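Local coordinates for protein alpha-1,4-endofucoidanase (PDB 6DLH) that hydrolyses the alpha-1,4 linkages within fucoidan chains as an endo-acting, retaining glycoside hydrolase of family GH107, at residues 283-293 / 332-343. Numbering follows the deposited sequence.
With CA (calcium ion), chain E.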
loop_
_atom_site.group_PDB
_atom_site.type_symbol
_atom_site.label_atom_id
_atom_site.label_comp_id
_atom_site.label_asym_id
_atom_site.label_seq_id
_atom_site.Cartn_x
_atom_site.Cartn_y
_atom_site.Cartn_z
ATOM N N SER A 283 19.846 -15.521 16.393
ATOM C CA SER A 283 20.671 -16.258 15.448
ATOM C C SER A 283 19.908 -16.577 14.161
ATOM O O SER A 283 18.698 -16.795 14.174
ATOM C CB SER A 283 21.206 -17.513 16.084
ATOM O OG SER A 283 22.363 -17.953 15.392
ATOM N N ALA A 284 20.641 -16.608 13.047
ATOM C CA ALA A 284 20.072 -16.911 11.744
ATOM C C ALA A 284 19.524 -18.339 11.718
ATOM O O ALA A 284 20.178 -19.272 12.190
ATOM C CB ALA A 284 21.130 -16.723 10.684
ATOM N N THR A 285 18.315 -18.498 11.161
ATOM C CA THR A 285 17.862 -19.807 10.727
ATOM C C THR A 285 18.610 -20.155 9.444
ATOM O O THR A 285 19.451 -19.384 8.986
ATOM C CB THR A 285 16.346 -19.858 10.504
ATOM O OG1 THR A 285 16.030 -19.007 9.402
ATOM C CG2 THR A 285 15.544 -19.492 11.733
ATOM N N LEU A 286 18.294 -21.320 8.867
ATOM C CA LEU A 286 18.921 -21.737 7.623
ATOM C C LEU A 286 18.369 -20.914 6.457
ATOM O O LEU A 286 18.846 -21.039 5.332
ATOM C CB LEU A 286 18.682 -23.238 7.418
ATOM C CG LEU A 286 19.441 -24.173 8.364
ATOM C CD1 LEU A 286 18.752 -25.525 8.458
ATOM C CD2 LEU A 286 20.896 -24.337 7.943
ATOM N N PHE A 287 17.381 -20.052 6.735
ATOM C CA PHE A 287 16.629 -19.413 5.664
ATOM C C PHE A 287 16.679 -17.887 5.761
ATOM O O PHE A 287 16.056 -17.204 4.952
ATOM C CB PHE A 287 15.224 -20.022 5.561
ATOM C CG PHE A 287 15.241 -21.516 5.354
ATOM C CD1 PHE A 287 15.594 -22.060 4.126
ATOM C CD2 PHE A 287 14.955 -22.382 6.400
ATOM C CE1 PHE A 287 15.639 -23.434 3.944
ATOM C CE2 PHE A 287 15.006 -23.756 6.220
ATOM C CZ PHE A 287 15.349 -24.280 4.993
ATOM N N ASP A 288 17.453 -17.365 6.725
ATOM C CA ASP A 288 17.673 -15.935 6.884
ATOM C C ASP A 288 18.852 -15.493 6.018
ATOM O O ASP A 288 19.959 -16.001 6.167
ATOM C CB ASP A 288 17.944 -15.582 8.348
ATOM C CG ASP A 288 16.698 -15.520 9.212
ATOM O OD1 ASP A 288 15.883 -14.585 9.006
ATOM O OD2 ASP A 288 16.557 -16.395 10.090
ATOM N N ASP A 289 18.604 -14.530 5.123
ATOM C CA ASP A 289 19.668 -13.891 4.366
ATOM C C ASP A 289 20.121 -12.639 5.110
ATOM O O ASP A 289 21.254 -12.199 4.944
ATOM C CB ASP A 289 19.225 -13.541 2.940
ATOM C CG ASP A 289 18.903 -14.755 2.087
ATOM O OD1 ASP A 289 19.855 -15.438 1.661
ATOM O OD2 ASP A 289 17.709 -15.008 1.861
ATOM N N TYR A 290 19.211 -12.062 5.906
ATOM C CA TYR A 290 19.534 -10.916 6.745
ATOM C C TYR A 290 18.743 -10.982 8.046
ATOM O O TYR A 290 17.762 -11.720 8.147
ATOM C CB TYR A 290 19.311 -9.593 5.999
ATOM C CG TYR A 290 17.888 -9.233 5.651
ATOM C CD1 TYR A 290 17.168 -9.947 4.698
ATOM C CD2 TYR A 290 17.272 -8.140 6.237
ATOM C CE1 TYR A 290 15.867 -9.605 4.358
ATOM C CE2 TYR A 290 15.973 -7.778 5.906
ATOM C CZ TYR A 290 15.272 -8.509 4.960
ATOM O OH TYR A 290 13.996 -8.148 4.640
ATOM N N THR A 291 19.188 -10.196 9.032
ATOM C CA THR A 291 18.511 -10.133 10.315
ATOM C C THR A 291 17.316 -9.199 10.205
ATOM O O THR A 291 17.454 -8.077 9.726
ATOM C CB THR A 291 19.457 -9.689 11.439
ATOM O OG1 THR A 291 19.933 -8.374 11.151
ATOM C CG2 THR A 291 20.627 -10.632 11.607
ATOM N N PHE A 292 16.155 -9.684 10.656
ATOM C CA PHE A 292 14.952 -8.875 10.736
ATOM C C PHE A 292 15.267 -7.598 11.514
ATOM O O PHE A 292 14.918 -6.493 11.079
ATOM C CB PHE A 292 13.822 -9.674 11.389
ATOM C CG PHE A 292 12.457 -9.050 11.276
ATOM C CD1 PHE A 292 12.033 -8.093 12.186
ATOM C CD2 PHE A 292 11.582 -9.436 10.270
ATOM C CE1 PHE A 292 10.769 -7.529 12.087
ATOM C CE2 PHE A 292 10.319 -8.871 10.170
ATOM C CZ PHE A 292 9.916 -7.917 11.077
ATOM N N GLY A 293 15.927 -7.778 12.665
ATOM C CA GLY A 293 16.545 -6.695 13.416
ATOM C C GLY A 293 15.534 -5.765 14.084
ATOM O O GLY A 293 15.676 -4.553 14.021
ATOM N N ARG A 332 29.250 -21.653 13.811
ATOM C CA ARG A 332 28.663 -22.121 12.562
ATOM C C ARG A 332 29.241 -21.322 11.393
ATOM O O ARG A 332 29.284 -20.099 11.445
ATOM C CB ARG A 332 27.140 -21.986 12.625
ATOM C CG ARG A 332 26.493 -22.677 13.818
ATOM C CD ARG A 332 25.058 -22.209 13.981
ATOM N NE ARG A 332 24.236 -23.059 14.833
ATOM C CZ ARG A 332 22.920 -22.925 14.990
ATOM N NH1 ARG A 332 22.256 -21.975 14.349
ATOM N NH2 ARG A 332 22.264 -23.745 15.792
ATOM N N THR A 333 29.678 -22.011 10.333
ATOM C CA THR A 333 30.302 -21.346 9.194
ATOM C C THR A 333 29.250 -20.892 8.184
ATOM O O THR A 333 29.468 -19.947 7.427
ATOM C CB THR A 333 31.279 -22.264 8.445
ATOM O OG1 THR A 333 30.557 -23.424 8.022
ATOM C CG2 THR A 333 32.495 -22.649 9.262
ATOM N N TRP A 334 28.112 -21.584 8.163
ATOM C CA TRP A 334 27.174 -21.459 7.062
ATOM C C TRP A 334 26.433 -20.120 7.096
ATOM O O TRP A 334 25.795 -19.752 6.110
ATOM C CB TRP A 334 26.207 -22.650 7.057
ATOM C CG TRP A 334 25.553 -22.908 8.378
ATOM C CD1 TRP A 334 25.965 -23.785 9.338
ATOM C CD2 TRP A 334 24.359 -22.283 8.889
ATOM N NE1 TRP A 334 25.106 -23.759 10.405
ATOM C CE2 TRP A 334 24.113 -22.845 10.162
ATOM C CE3 TRP A 334 23.474 -21.312 8.400
ATOM C CZ2 TRP A 334 23.024 -22.461 10.946
ATOM C CZ3 TRP A 334 22.399 -20.936 9.175
ATOM C CH2 TRP A 334 22.177 -21.507 10.429
ATOM N N ASN A 335 26.522 -19.400 8.224
ATOM C CA ASN A 335 25.747 -18.187 8.434
ATOM C C ASN A 335 26.635 -16.950 8.320
ATOM O O ASN A 335 26.251 -15.871 8.767
ATOM C CB ASN A 335 24.970 -18.221 9.757
ATOM C CG ASN A 335 25.832 -18.240 11.004
ATOM O OD1 ASN A 335 27.035 -17.976 10.963
ATOM N ND2 ASN A 335 25.222 -18.549 12.134
ATOM N N ASP A 336 27.805 -17.107 7.696
ATOM C CA ASP A 336 28.855 -16.105 7.772
ATOM C C ASP A 336 28.623 -14.962 6.789
ATOM O O ASP A 336 29.340 -13.963 6.844
ATOM C CB ASP A 336 30.243 -16.722 7.590
ATOM C CG ASP A 336 30.853 -17.270 8.869
ATOM O OD1 ASP A 336 30.130 -17.361 9.896
ATOM O OD2 ASP A 336 32.052 -17.593 8.835
ATOM N N ASN A 337 27.644 -15.106 5.890
ATOM C CA ASN A 337 27.371 -14.055 4.922
ATOM C C ASN A 337 26.039 -13.368 5.215
ATOM O O ASN A 337 25.674 -12.434 4.508
ATOM C CB ASN A 337 27.431 -14.541 3.471
ATOM C CG ASN A 337 28.804 -15.032 3.075
ATOM O OD1 ASN A 337 28.941 -16.157 2.595
ATOM N ND2 ASN A 337 29.819 -14.208 3.281
ATOM N N VAL A 338 25.331 -13.830 6.254
ATOM C CA VAL A 338 24.092 -13.201 6.692
ATOM C C VAL A 338 24.378 -11.736 7.050
ATOM O O VAL A 338 25.339 -11.426 7.745
ATOM C CB VAL A 338 23.454 -13.998 7.846
ATOM C CG1 VAL A 338 22.234 -13.307 8.432
ATOM C CG2 VAL A 338 23.105 -15.416 7.414
ATOM N N VAL A 339 23.558 -10.828 6.516
ATOM C CA VAL A 339 23.826 -9.403 6.606
ATOM C C VAL A 339 23.157 -8.820 7.853
ATOM O O VAL A 339 22.015 -9.143 8.176
ATOM C CB VAL A 339 23.385 -8.687 5.313
ATOM C CG1 VAL A 339 23.373 -7.167 5.465
ATOM C CG2 VAL A 339 24.256 -9.109 4.130
ATOM N N ALA A 340 23.895 -7.964 8.563
ATOM C CA ALA A 340 23.350 -7.286 9.725
ATOM C C ALA A 340 22.389 -6.201 9.248
ATOM O O ALA A 340 22.760 -5.364 8.431
ATOM C CB ALA A 340 24.474 -6.717 10.555
ATOM N N HIS A 341 21.153 -6.234 9.757
ATOM C CA HIS A 341 20.148 -5.271 9.342
ATOM C C HIS A 341 19.280 -4.871 10.533
ATOM O O HIS A 341 18.992 -5.687 11.402
ATOM C CB HIS A 341 19.333 -5.830 8.164
ATOM C CG HIS A 341 17.992 -5.197 7.995
ATOM N ND1 HIS A 341 16.878 -5.627 8.696
ATOM C CD2 HIS A 341 17.583 -4.174 7.219
ATOM C CE1 HIS A 341 15.837 -4.896 8.353
ATOM N NE2 HIS A 341 16.241 -4.004 7.440
ATOM N N PHE A 342 18.846 -3.607 10.538
ATOM C CA PHE A 342 18.134 -3.020 11.663
ATOM C C PHE A 342 16.799 -2.478 11.156
ATOM O O PHE A 342 16.757 -1.912 10.062
ATOM C CB PHE A 342 19.037 -1.960 12.311
ATOM C CG PHE A 342 18.561 -1.331 13.602
ATOM C CD1 PHE A 342 17.746 -2.019 14.489
ATOM C CD2 PHE A 342 18.977 -0.056 13.955
ATOM C CE1 PHE A 342 17.330 -1.434 15.679
ATOM C CE2 PHE A 342 18.575 0.526 15.148
ATOM C CZ PHE A 342 17.759 -0.167 16.014
ATOM N N PHE A 343 15.726 -2.668 11.951
ATOM C CA PHE A 343 14.396 -2.150 11.644
ATOM C C PHE A 343 13.913 -1.192 12.735
ATOM O O PHE A 343 12.930 -1.469 13.420
ATOM C CB PHE A 343 13.390 -3.288 11.422
ATOM C CG PHE A 343 12.086 -2.901 10.762
ATOM C CD1 PHE A 343 11.873 -1.618 10.270
ATOM C CD2 PHE A 343 11.072 -3.833 10.605
ATOM C CE1 PHE A 343 10.681 -1.276 9.646
ATOM C CE2 PHE A 343 9.886 -3.500 9.965
ATOM C CZ PHE A 343 9.684 -2.219 9.498
HETATM CA CA CA E . 29.141 -17.869 11.806
HETATM O O HOH W 1 22.771 -19.291 12.990
HETATM O O HOH W 2 19.608 -20.684 14.287
HETATM O O HOH W 3 31.360 -17.564 12.764
#
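Ser283 and Ala284 meet the calcium-binding loop through water. One water joins Ser283 OG and Ala284 O to Arg332 NH1 and Asn335 ND2; a second also links Ala284 O to Arg332 NH1. Val338 CG2 packs against Ala284 CB. Arg332 NH2 hydrogen-bonds to Ala241 O. Asn335 OD1 binds the calcium at 2.3 Å. Arg332 O, Asp336 OD1, a water, Phe327 O and Asp330 OD1 complete the site. Thr285 O lies at the indole edge of Trp334, 3.3 Å from CZ3. Leu286 covers one face: its CD2 stands 3.8 Å from the centroid of the six-membered ring of Trp334, a CH-pi contact. CB of Asn335 lies over the opposite face.

Here the chains run alongside one another in the catalytic domain. Segment 283-293 follows strand 266-269; the other segment contains strand 341-342. Tyr290 and Val339 form a single beta bridge. Val339 N donates to Asp289 O, and Thr291 N to Val339 O. The backbones of Asp289 and Tyr290 also bond to Ile267, so 283-293 lies between strands 266-269 and 341-342 and probably helps close a GH29-like (beta/alpha)8 barrel.

The Tyr290 ring turns its edge to the face of His341, planes at 86°, and its OH reaches Glu145. Thr291 grips His341 twice: OG1 accepts from His341 N at 2.8 Å, and Thr291 O from ND1 at 2.7 Å. With CG anti to the backbone N (chi1 158°), the imidazole meets that carbonyl; NE2 hydrogen-bonds to Thr379 OG1. A leucine in place of His341 would probably leave Thr291 O and Thr379 OG1 without their imidazole partner and the Tyr290 edge without a ring face. Phe292 CE1 meets Phe343 CD2 at 4.0 Å, at the edge of the Phe343 ring. Gly293 O accepts from Phe343 N at 2.8 Å.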